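PDB 6FF6: BRIC1 from Synthetic construct, which is a computationally designed repeat protein with no known natural function, built from stacked helices to give a corrugated architecture. Local coordinates for residues L208-Q219 / S233-L244. Numbering follows the deposited sequence.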
loop_
_atom_site.group_PDB
_atom_site.type_symbol
_atom_site.label_atom_id
_atom_site.label_comp_id
_atom_site.label_asym_id
_atom_site.label_seq_id
_atom_site.Cartn_x
_atom_site.Cartn_y
_atom_site.Cartn_z
ATOM N N LEU A 208 32.319 17.951 5.387
ATOM C CA LEU A 208 31.402 17.838 6.508
ATOM C C LEU A 208 30.167 17.086 6.038
ATOM O O LEU A 208 29.638 16.258 6.779
ATOM C CB LEU A 208 31.037 19.201 7.117
ATOM C CG LEU A 208 30.226 19.120 8.439
ATOM C CD1 LEU A 208 30.939 18.270 9.507
ATOM C CD2 LEU A 208 29.918 20.485 8.977
ATOM N N PHE A 209 29.743 17.356 4.787
ATOM C CA PHE A 209 28.631 16.701 4.101
ATOM C C PHE A 209 28.932 15.216 3.880
ATOM O O PHE A 209 28.052 14.380 4.098
ATOM C CB PHE A 209 28.298 17.424 2.792
ATOM C CG PHE A 209 27.539 18.730 2.918
ATOM C CD1 PHE A 209 26.758 19.003 4.042
ATOM C CD2 PHE A 209 27.555 19.665 1.890
ATOM C CE1 PHE A 209 26.024 20.201 4.143
ATOM C CE2 PHE A 209 26.811 20.856 1.987
ATOM C CZ PHE A 209 26.052 21.115 3.114
ATOM N N LEU A 210 30.180 14.880 3.517
ATOM C CA LEU A 210 30.639 13.496 3.356
ATOM C C LEU A 210 30.641 12.776 4.714
ATOM O O LEU A 210 30.274 11.603 4.798
ATOM C CB LEU A 210 32.045 13.479 2.703
ATOM C CG LEU A 210 32.887 12.161 2.702
ATOM C CD1 LEU A 210 32.566 11.282 1.496
ATOM C CD2 LEU A 210 34.392 12.473 2.695
ATOM N N GLU A 211 31.041 13.495 5.772
ATOM C CA GLU A 211 31.105 12.983 7.134
ATOM C C GLU A 211 29.688 12.716 7.617
ATOM O O GLU A 211 29.434 11.644 8.185
ATOM C CB GLU A 211 31.814 13.992 8.021
ATOM C CG GLU A 211 32.535 13.380 9.204
ATOM C CD GLU A 211 33.325 14.396 10.006
ATOM O OE1 GLU A 211 32.811 15.518 10.222
ATOM O OE2 GLU A 211 34.460 14.069 10.425
ATOM N N THR A 212 28.751 13.663 7.319
ATOM C CA THR A 212 27.308 13.534 7.595
ATOM C C THR A 212 26.801 12.260 6.909
ATOM O O THR A 212 26.149 11.459 7.583
ATOM C CB THR A 212 26.517 14.787 7.144
ATOM O OG1 THR A 212 27.077 15.950 7.737
ATOM C CG2 THR A 212 25.069 14.737 7.536
ATOM N N LYS A 213 27.163 12.039 5.597
ATOM C CA LYS A 213 26.780 10.827 4.855
ATOM C C LYS A 213 27.175 9.568 5.647
ATOM O O LYS A 213 26.346 8.700 5.857
ATOM C CB LYS A 213 27.357 10.824 3.412
ATOM C CG LYS A 213 26.996 9.603 2.535
ATOM C CD LYS A 213 28.017 8.441 2.697
ATOM C CE LYS A 213 27.469 7.069 2.330
ATOM N NZ LYS A 213 28.329 5.961 2.849
ATOM N N ASP A 214 28.422 9.489 6.096
ATOM C CA ASP A 214 28.937 8.351 6.872
ATOM C C ASP A 214 28.113 8.102 8.146
ATOM O O ASP A 214 27.763 6.942 8.456
ATOM C CB ASP A 214 30.439 8.539 7.183
ATOM C CG ASP A 214 31.353 8.572 5.952
ATOM O OD1 ASP A 214 30.929 8.091 4.872
ATOM O OD2 ASP A 214 32.496 9.062 6.072
ATOM N N ILE A 215 27.782 9.206 8.865
ATOM C CA ILE A 215 26.982 9.165 10.091
ATOM C C ILE A 215 25.572 8.653 9.759
ATOM O O ILE A 215 25.035 7.825 10.503
ATOM C CB ILE A 215 26.922 10.558 10.794
ATOM C CG1 ILE A 215 28.317 11.077 11.259
ATOM C CG2 ILE A 215 25.906 10.572 11.945
ATOM C CD1 ILE A 215 29.125 10.218 12.230
ATOM N N MET A 216 24.971 9.161 8.669
ATOM C CA MET A 216 23.632 8.763 8.229
ATOM C C MET A 216 23.575 7.271 7.867
ATOM O O MET A 216 22.584 6.611 8.179
ATOM C CB MET A 216 23.153 9.637 7.067
ATOM C CG MET A 216 22.898 11.082 7.471
ATOM S SD MET A 216 22.360 12.221 6.152
ATOM C CE MET A 216 23.394 11.827 4.880
ATOM N N GLN A 217 24.659 6.734 7.289
ATOM C CA GLN A 217 24.799 5.315 6.963
ATOM C C GLN A 217 24.840 4.473 8.244
ATOM O O GLN A 217 24.182 3.444 8.326
ATOM C CB GLN A 217 26.072 5.065 6.144
ATOM C CG GLN A 217 26.147 3.632 5.592
ATOM C CD GLN A 217 25.012 3.284 4.635
ATOM O OE1 GLN A 217 24.837 3.919 3.587
ATOM N NE2 GLN A 217 24.223 2.268 4.973
ATOM N N GLU A 218 25.599 4.931 9.252
ATOM C CA GLU A 218 25.685 4.266 10.564
ATOM C C GLU A 218 24.320 4.309 11.254
ATOM O O GLU A 218 23.934 3.324 11.901
ATOM C CB GLU A 218 26.725 4.938 11.452
ATOM C CG GLU A 218 28.164 4.783 10.989
ATOM C CD GLU A 218 29.184 5.573 11.797
ATOM O OE1 GLU A 218 28.778 6.317 12.723
ATOM O OE2 GLU A 218 30.395 5.446 11.498
ATOM N N GLN A 219 23.587 5.456 11.112
ATOM C CA GLN A 219 22.245 5.626 11.692
ATOM C C GLN A 219 21.314 4.635 11.012
ATOM O O GLN A 219 20.639 3.888 11.699
ATOM C CB GLN A 219 21.727 7.072 11.543
ATOM C CG GLN A 219 22.369 8.071 12.500
ATOM C CD GLN A 219 22.101 9.495 12.096
ATOM O OE1 GLN A 219 21.471 9.773 11.082
ATOM N NE2 GLN A 219 22.591 10.437 12.854
ATOM N N SER A 233 27.674 10.592 18.041
ATOM C CA SER A 233 27.805 10.990 16.635
ATOM C C SER A 233 26.709 11.959 16.248
ATOM O O SER A 233 26.982 12.898 15.502
ATOM C CB SER A 233 27.718 9.776 15.714
ATOM O OG SER A 233 28.945 9.077 15.658
ATOM N N PHE A 234 25.477 11.724 16.749
ATOM C CA PHE A 234 24.321 12.553 16.470
ATOM C C PHE A 234 24.548 13.961 16.961
ATOM O O PHE A 234 24.359 14.901 16.187
ATOM C CB PHE A 234 23.061 11.968 17.109
ATOM C CG PHE A 234 21.833 12.848 16.971
ATOM C CD1 PHE A 234 21.219 13.029 15.731
ATOM C CD2 PHE A 234 21.282 13.482 18.080
ATOM C CE1 PHE A 234 20.062 13.807 15.614
ATOM C CE2 PHE A 234 20.127 14.259 17.959
ATOM C CZ PHE A 234 19.530 14.422 16.726
ATOM N N GLU A 235 24.979 14.108 18.233
ATOM C CA GLU A 235 25.251 15.401 18.829
ATOM C C GLU A 235 26.419 16.103 18.122
ATOM O O GLU A 235 26.368 17.313 17.860
ATOM C CB GLU A 235 25.515 15.247 20.328
ATOM C CG GLU A 235 24.298 14.805 21.133
ATOM C CD GLU A 235 24.344 15.071 22.626
ATOM O OE1 GLU A 235 25.253 15.803 23.089
ATOM O OE2 GLU A 235 23.448 14.561 23.336
ATOM N N TYR A 236 27.464 15.332 17.797
ATOM C CA TYR A 236 28.640 15.845 17.112
ATOM C C TYR A 236 28.243 16.442 15.744
ATOM O O TYR A 236 28.525 17.618 15.495
ATOM C CB TYR A 236 29.715 14.736 16.971
ATOM C CG TYR A 236 30.775 15.024 15.928
ATOM C CD1 TYR A 236 31.833 15.892 16.195
ATOM C CD2 TYR A 236 30.698 14.463 14.657
ATOM C CE1 TYR A 236 32.781 16.201 15.219
ATOM C CE2 TYR A 236 31.633 14.768 13.673
ATOM C CZ TYR A 236 32.677 15.632 13.959
ATOM O OH TYR A 236 33.593 15.909 12.972
ATOM N N ILE A 237 27.552 15.647 14.892
ATOM C CA ILE A 237 27.176 16.090 13.556
ATOM C C ILE A 237 26.141 17.213 13.575
ATOM O O ILE A 237 26.203 18.094 12.721
ATOM C CB ILE A 237 26.767 14.911 12.628
ATOM C CG1 ILE A 237 27.020 15.260 11.159
ATOM C CG2 ILE A 237 25.355 14.395 12.873
ATOM C CD1 ILE A 237 28.523 15.341 10.798
ATOM N N CYS A 238 25.221 17.204 14.532
ATOM C CA CYS A 238 24.234 18.264 14.597
ATOM C C CYS A 238 24.860 19.577 15.040
ATOM O O CYS A 238 24.490 20.621 14.500
ATOM C CB CYS A 238 23.045 17.862 15.453
ATOM S SG CYS A 238 22.055 16.515 14.741
ATOM N N ASN A 239 25.873 19.531 15.936
ATOM C CA ASN A 239 26.592 20.753 16.305
ATOM C C ASN A 239 27.347 21.272 15.068
ATOM O O ASN A 239 27.274 22.455 14.773
ATOM C CB ASN A 239 27.604 20.516 17.448
ATOM C CG ASN A 239 27.056 20.270 18.828
ATOM O OD1 ASN A 239 25.931 20.647 19.182
ATOM N ND2 ASN A 239 27.883 19.641 19.652
ATOM N N ALA A 240 28.060 20.383 14.359
ATOM C CA ALA A 240 28.819 20.708 13.164
ATOM C C ALA A 240 27.935 21.275 12.048
ATOM O O ALA A 240 28.356 22.234 11.407
ATOM C CB ALA A 240 29.570 19.485 12.676
ATOM N N LEU A 241 26.711 20.708 11.826
ATOM C CA LEU A 241 25.773 21.182 10.794
ATOM C C LEU A 241 25.195 22.552 11.130
ATOM O O LEU A 241 25.057 23.389 10.239
ATOM C CB LEU A 241 24.646 20.170 10.517
ATOM C CG LEU A 241 25.049 18.838 9.843
ATOM C CD1 LEU A 241 23.924 17.852 9.889
ATOM C CD2 LEU A 241 25.521 19.031 8.421
ATOM N N ARG A 242 24.879 22.792 12.407
ATOM C CA ARG A 242 24.356 24.089 12.851
ATOM C C ARG A 242 25.443 25.171 12.852
ATOM O O ARG A 242 25.139 26.342 12.621
ATOM C CB ARG A 242 23.673 23.971 14.213
ATOM C CG ARG A 242 22.350 23.252 14.102
ATOM C CD ARG A 242 21.802 22.860 15.450
ATOM N NE ARG A 242 20.955 21.672 15.335
ATOM C CZ ARG A 242 20.336 21.090 16.355
ATOM N NH1 ARG A 242 20.460 21.581 17.584
ATOM N NH2 ARG A 242 19.590 20.011 16.157
ATOM N N GLN A 243 26.712 24.761 13.090
ATOM C CA GLN A 243 27.913 25.598 13.069
ATOM C C GLN A 243 28.073 26.131 11.643
ATOM O O GLN A 243 28.269 27.326 11.452
ATOM C CB GLN A 243 29.129 24.737 13.469
ATOM C CG GLN A 243 30.491 25.416 13.442
ATOM C CD GLN A 243 30.734 26.251 14.660
ATOM O OE1 GLN A 243 30.232 25.976 15.755
ATOM N NE2 GLN A 243 31.522 27.293 14.492
ATOM N N LEU A 244 27.939 25.246 10.652
ATOM C CA LEU A 244 28.015 25.565 9.230
ATOM C C LEU A 244 26.882 26.474 8.784
ATOM O O LEU A 244 27.095 27.300 7.913
ATOM C CB LEU A 244 27.968 24.281 8.425
ATOM C CG LEU A 244 28.863 24.200 7.223
ATOM C CD1 LEU A 244 30.334 24.163 7.635
ATOM C CD2 LEU A 244 28.523 22.970 6.431
#
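Leu-208 and Ile-237 slide past each other, each a knob in a hole of the opposite helix, in the seam between helix 203-224 and the C-terminal helix 231-247, a small worked example of knobs-into-holes packing between near-antiparallel helices, whose short segments run 151° apart with axes 10.6 Å from each other at closest approach. Leu-208 enters the hole formed by Ile-237, Ala-240, Leu-241 and Leu-244. Both its methyls bear on Ala-240, Leu-208 CD1 lying 3.7 Å from Ala-240 CB; CD1 is turned also to Ile-237 CD1, and CD2 to Leu-244. Ile-237 answers from the other helix, seated among Leu-208, Glu-211, Thr-212 and Ile-215. With CG1 anti to the backbone N (chi1 -153°), Ile-237 CD1 reaches to 3.4 Å from Thr-212 OG1, and the CG2 branch is left to face CG2 of Ile-215.

The Thr-212 hydroxyl, which lies against CD1 and CG1 of Ile-237 and meets Leu-241 tip to tip, is satisfied within its own helix. Thr-212 OG1 donates to Leu-208 O over 2.8 Å from above the carbonyl plane, whereas Thr-212 N hydrogen-bonds to the same oxygen from the opposite face.

At one margin of the seam, Tyr-236 OH donates to Glu-211 OE1 at 2.9 Å, arriving from above the carboxylate plane, which stands 73° from the ring. Farther along, Ile-215 CD1 rests 3.6 Å from Ser-233 OG, a hydroxyl hydrogen-bonded to Asp-230. Gln-219 NE2 comes to the edge of the Phe-234 ring but bonds to Thr-183 of helix 178-196, which Phe-234 also touches; Phe-209 has Leu-241 CD2 at its ring edge and also touches Leu-145 of helix 125-146.

Interlocked aliphatic branches thus join the C-terminal helix to the helical bundle, with the peripheral tyrosine-carboxylate bond adding a directional link that probably favours this pairing of the two surfaces.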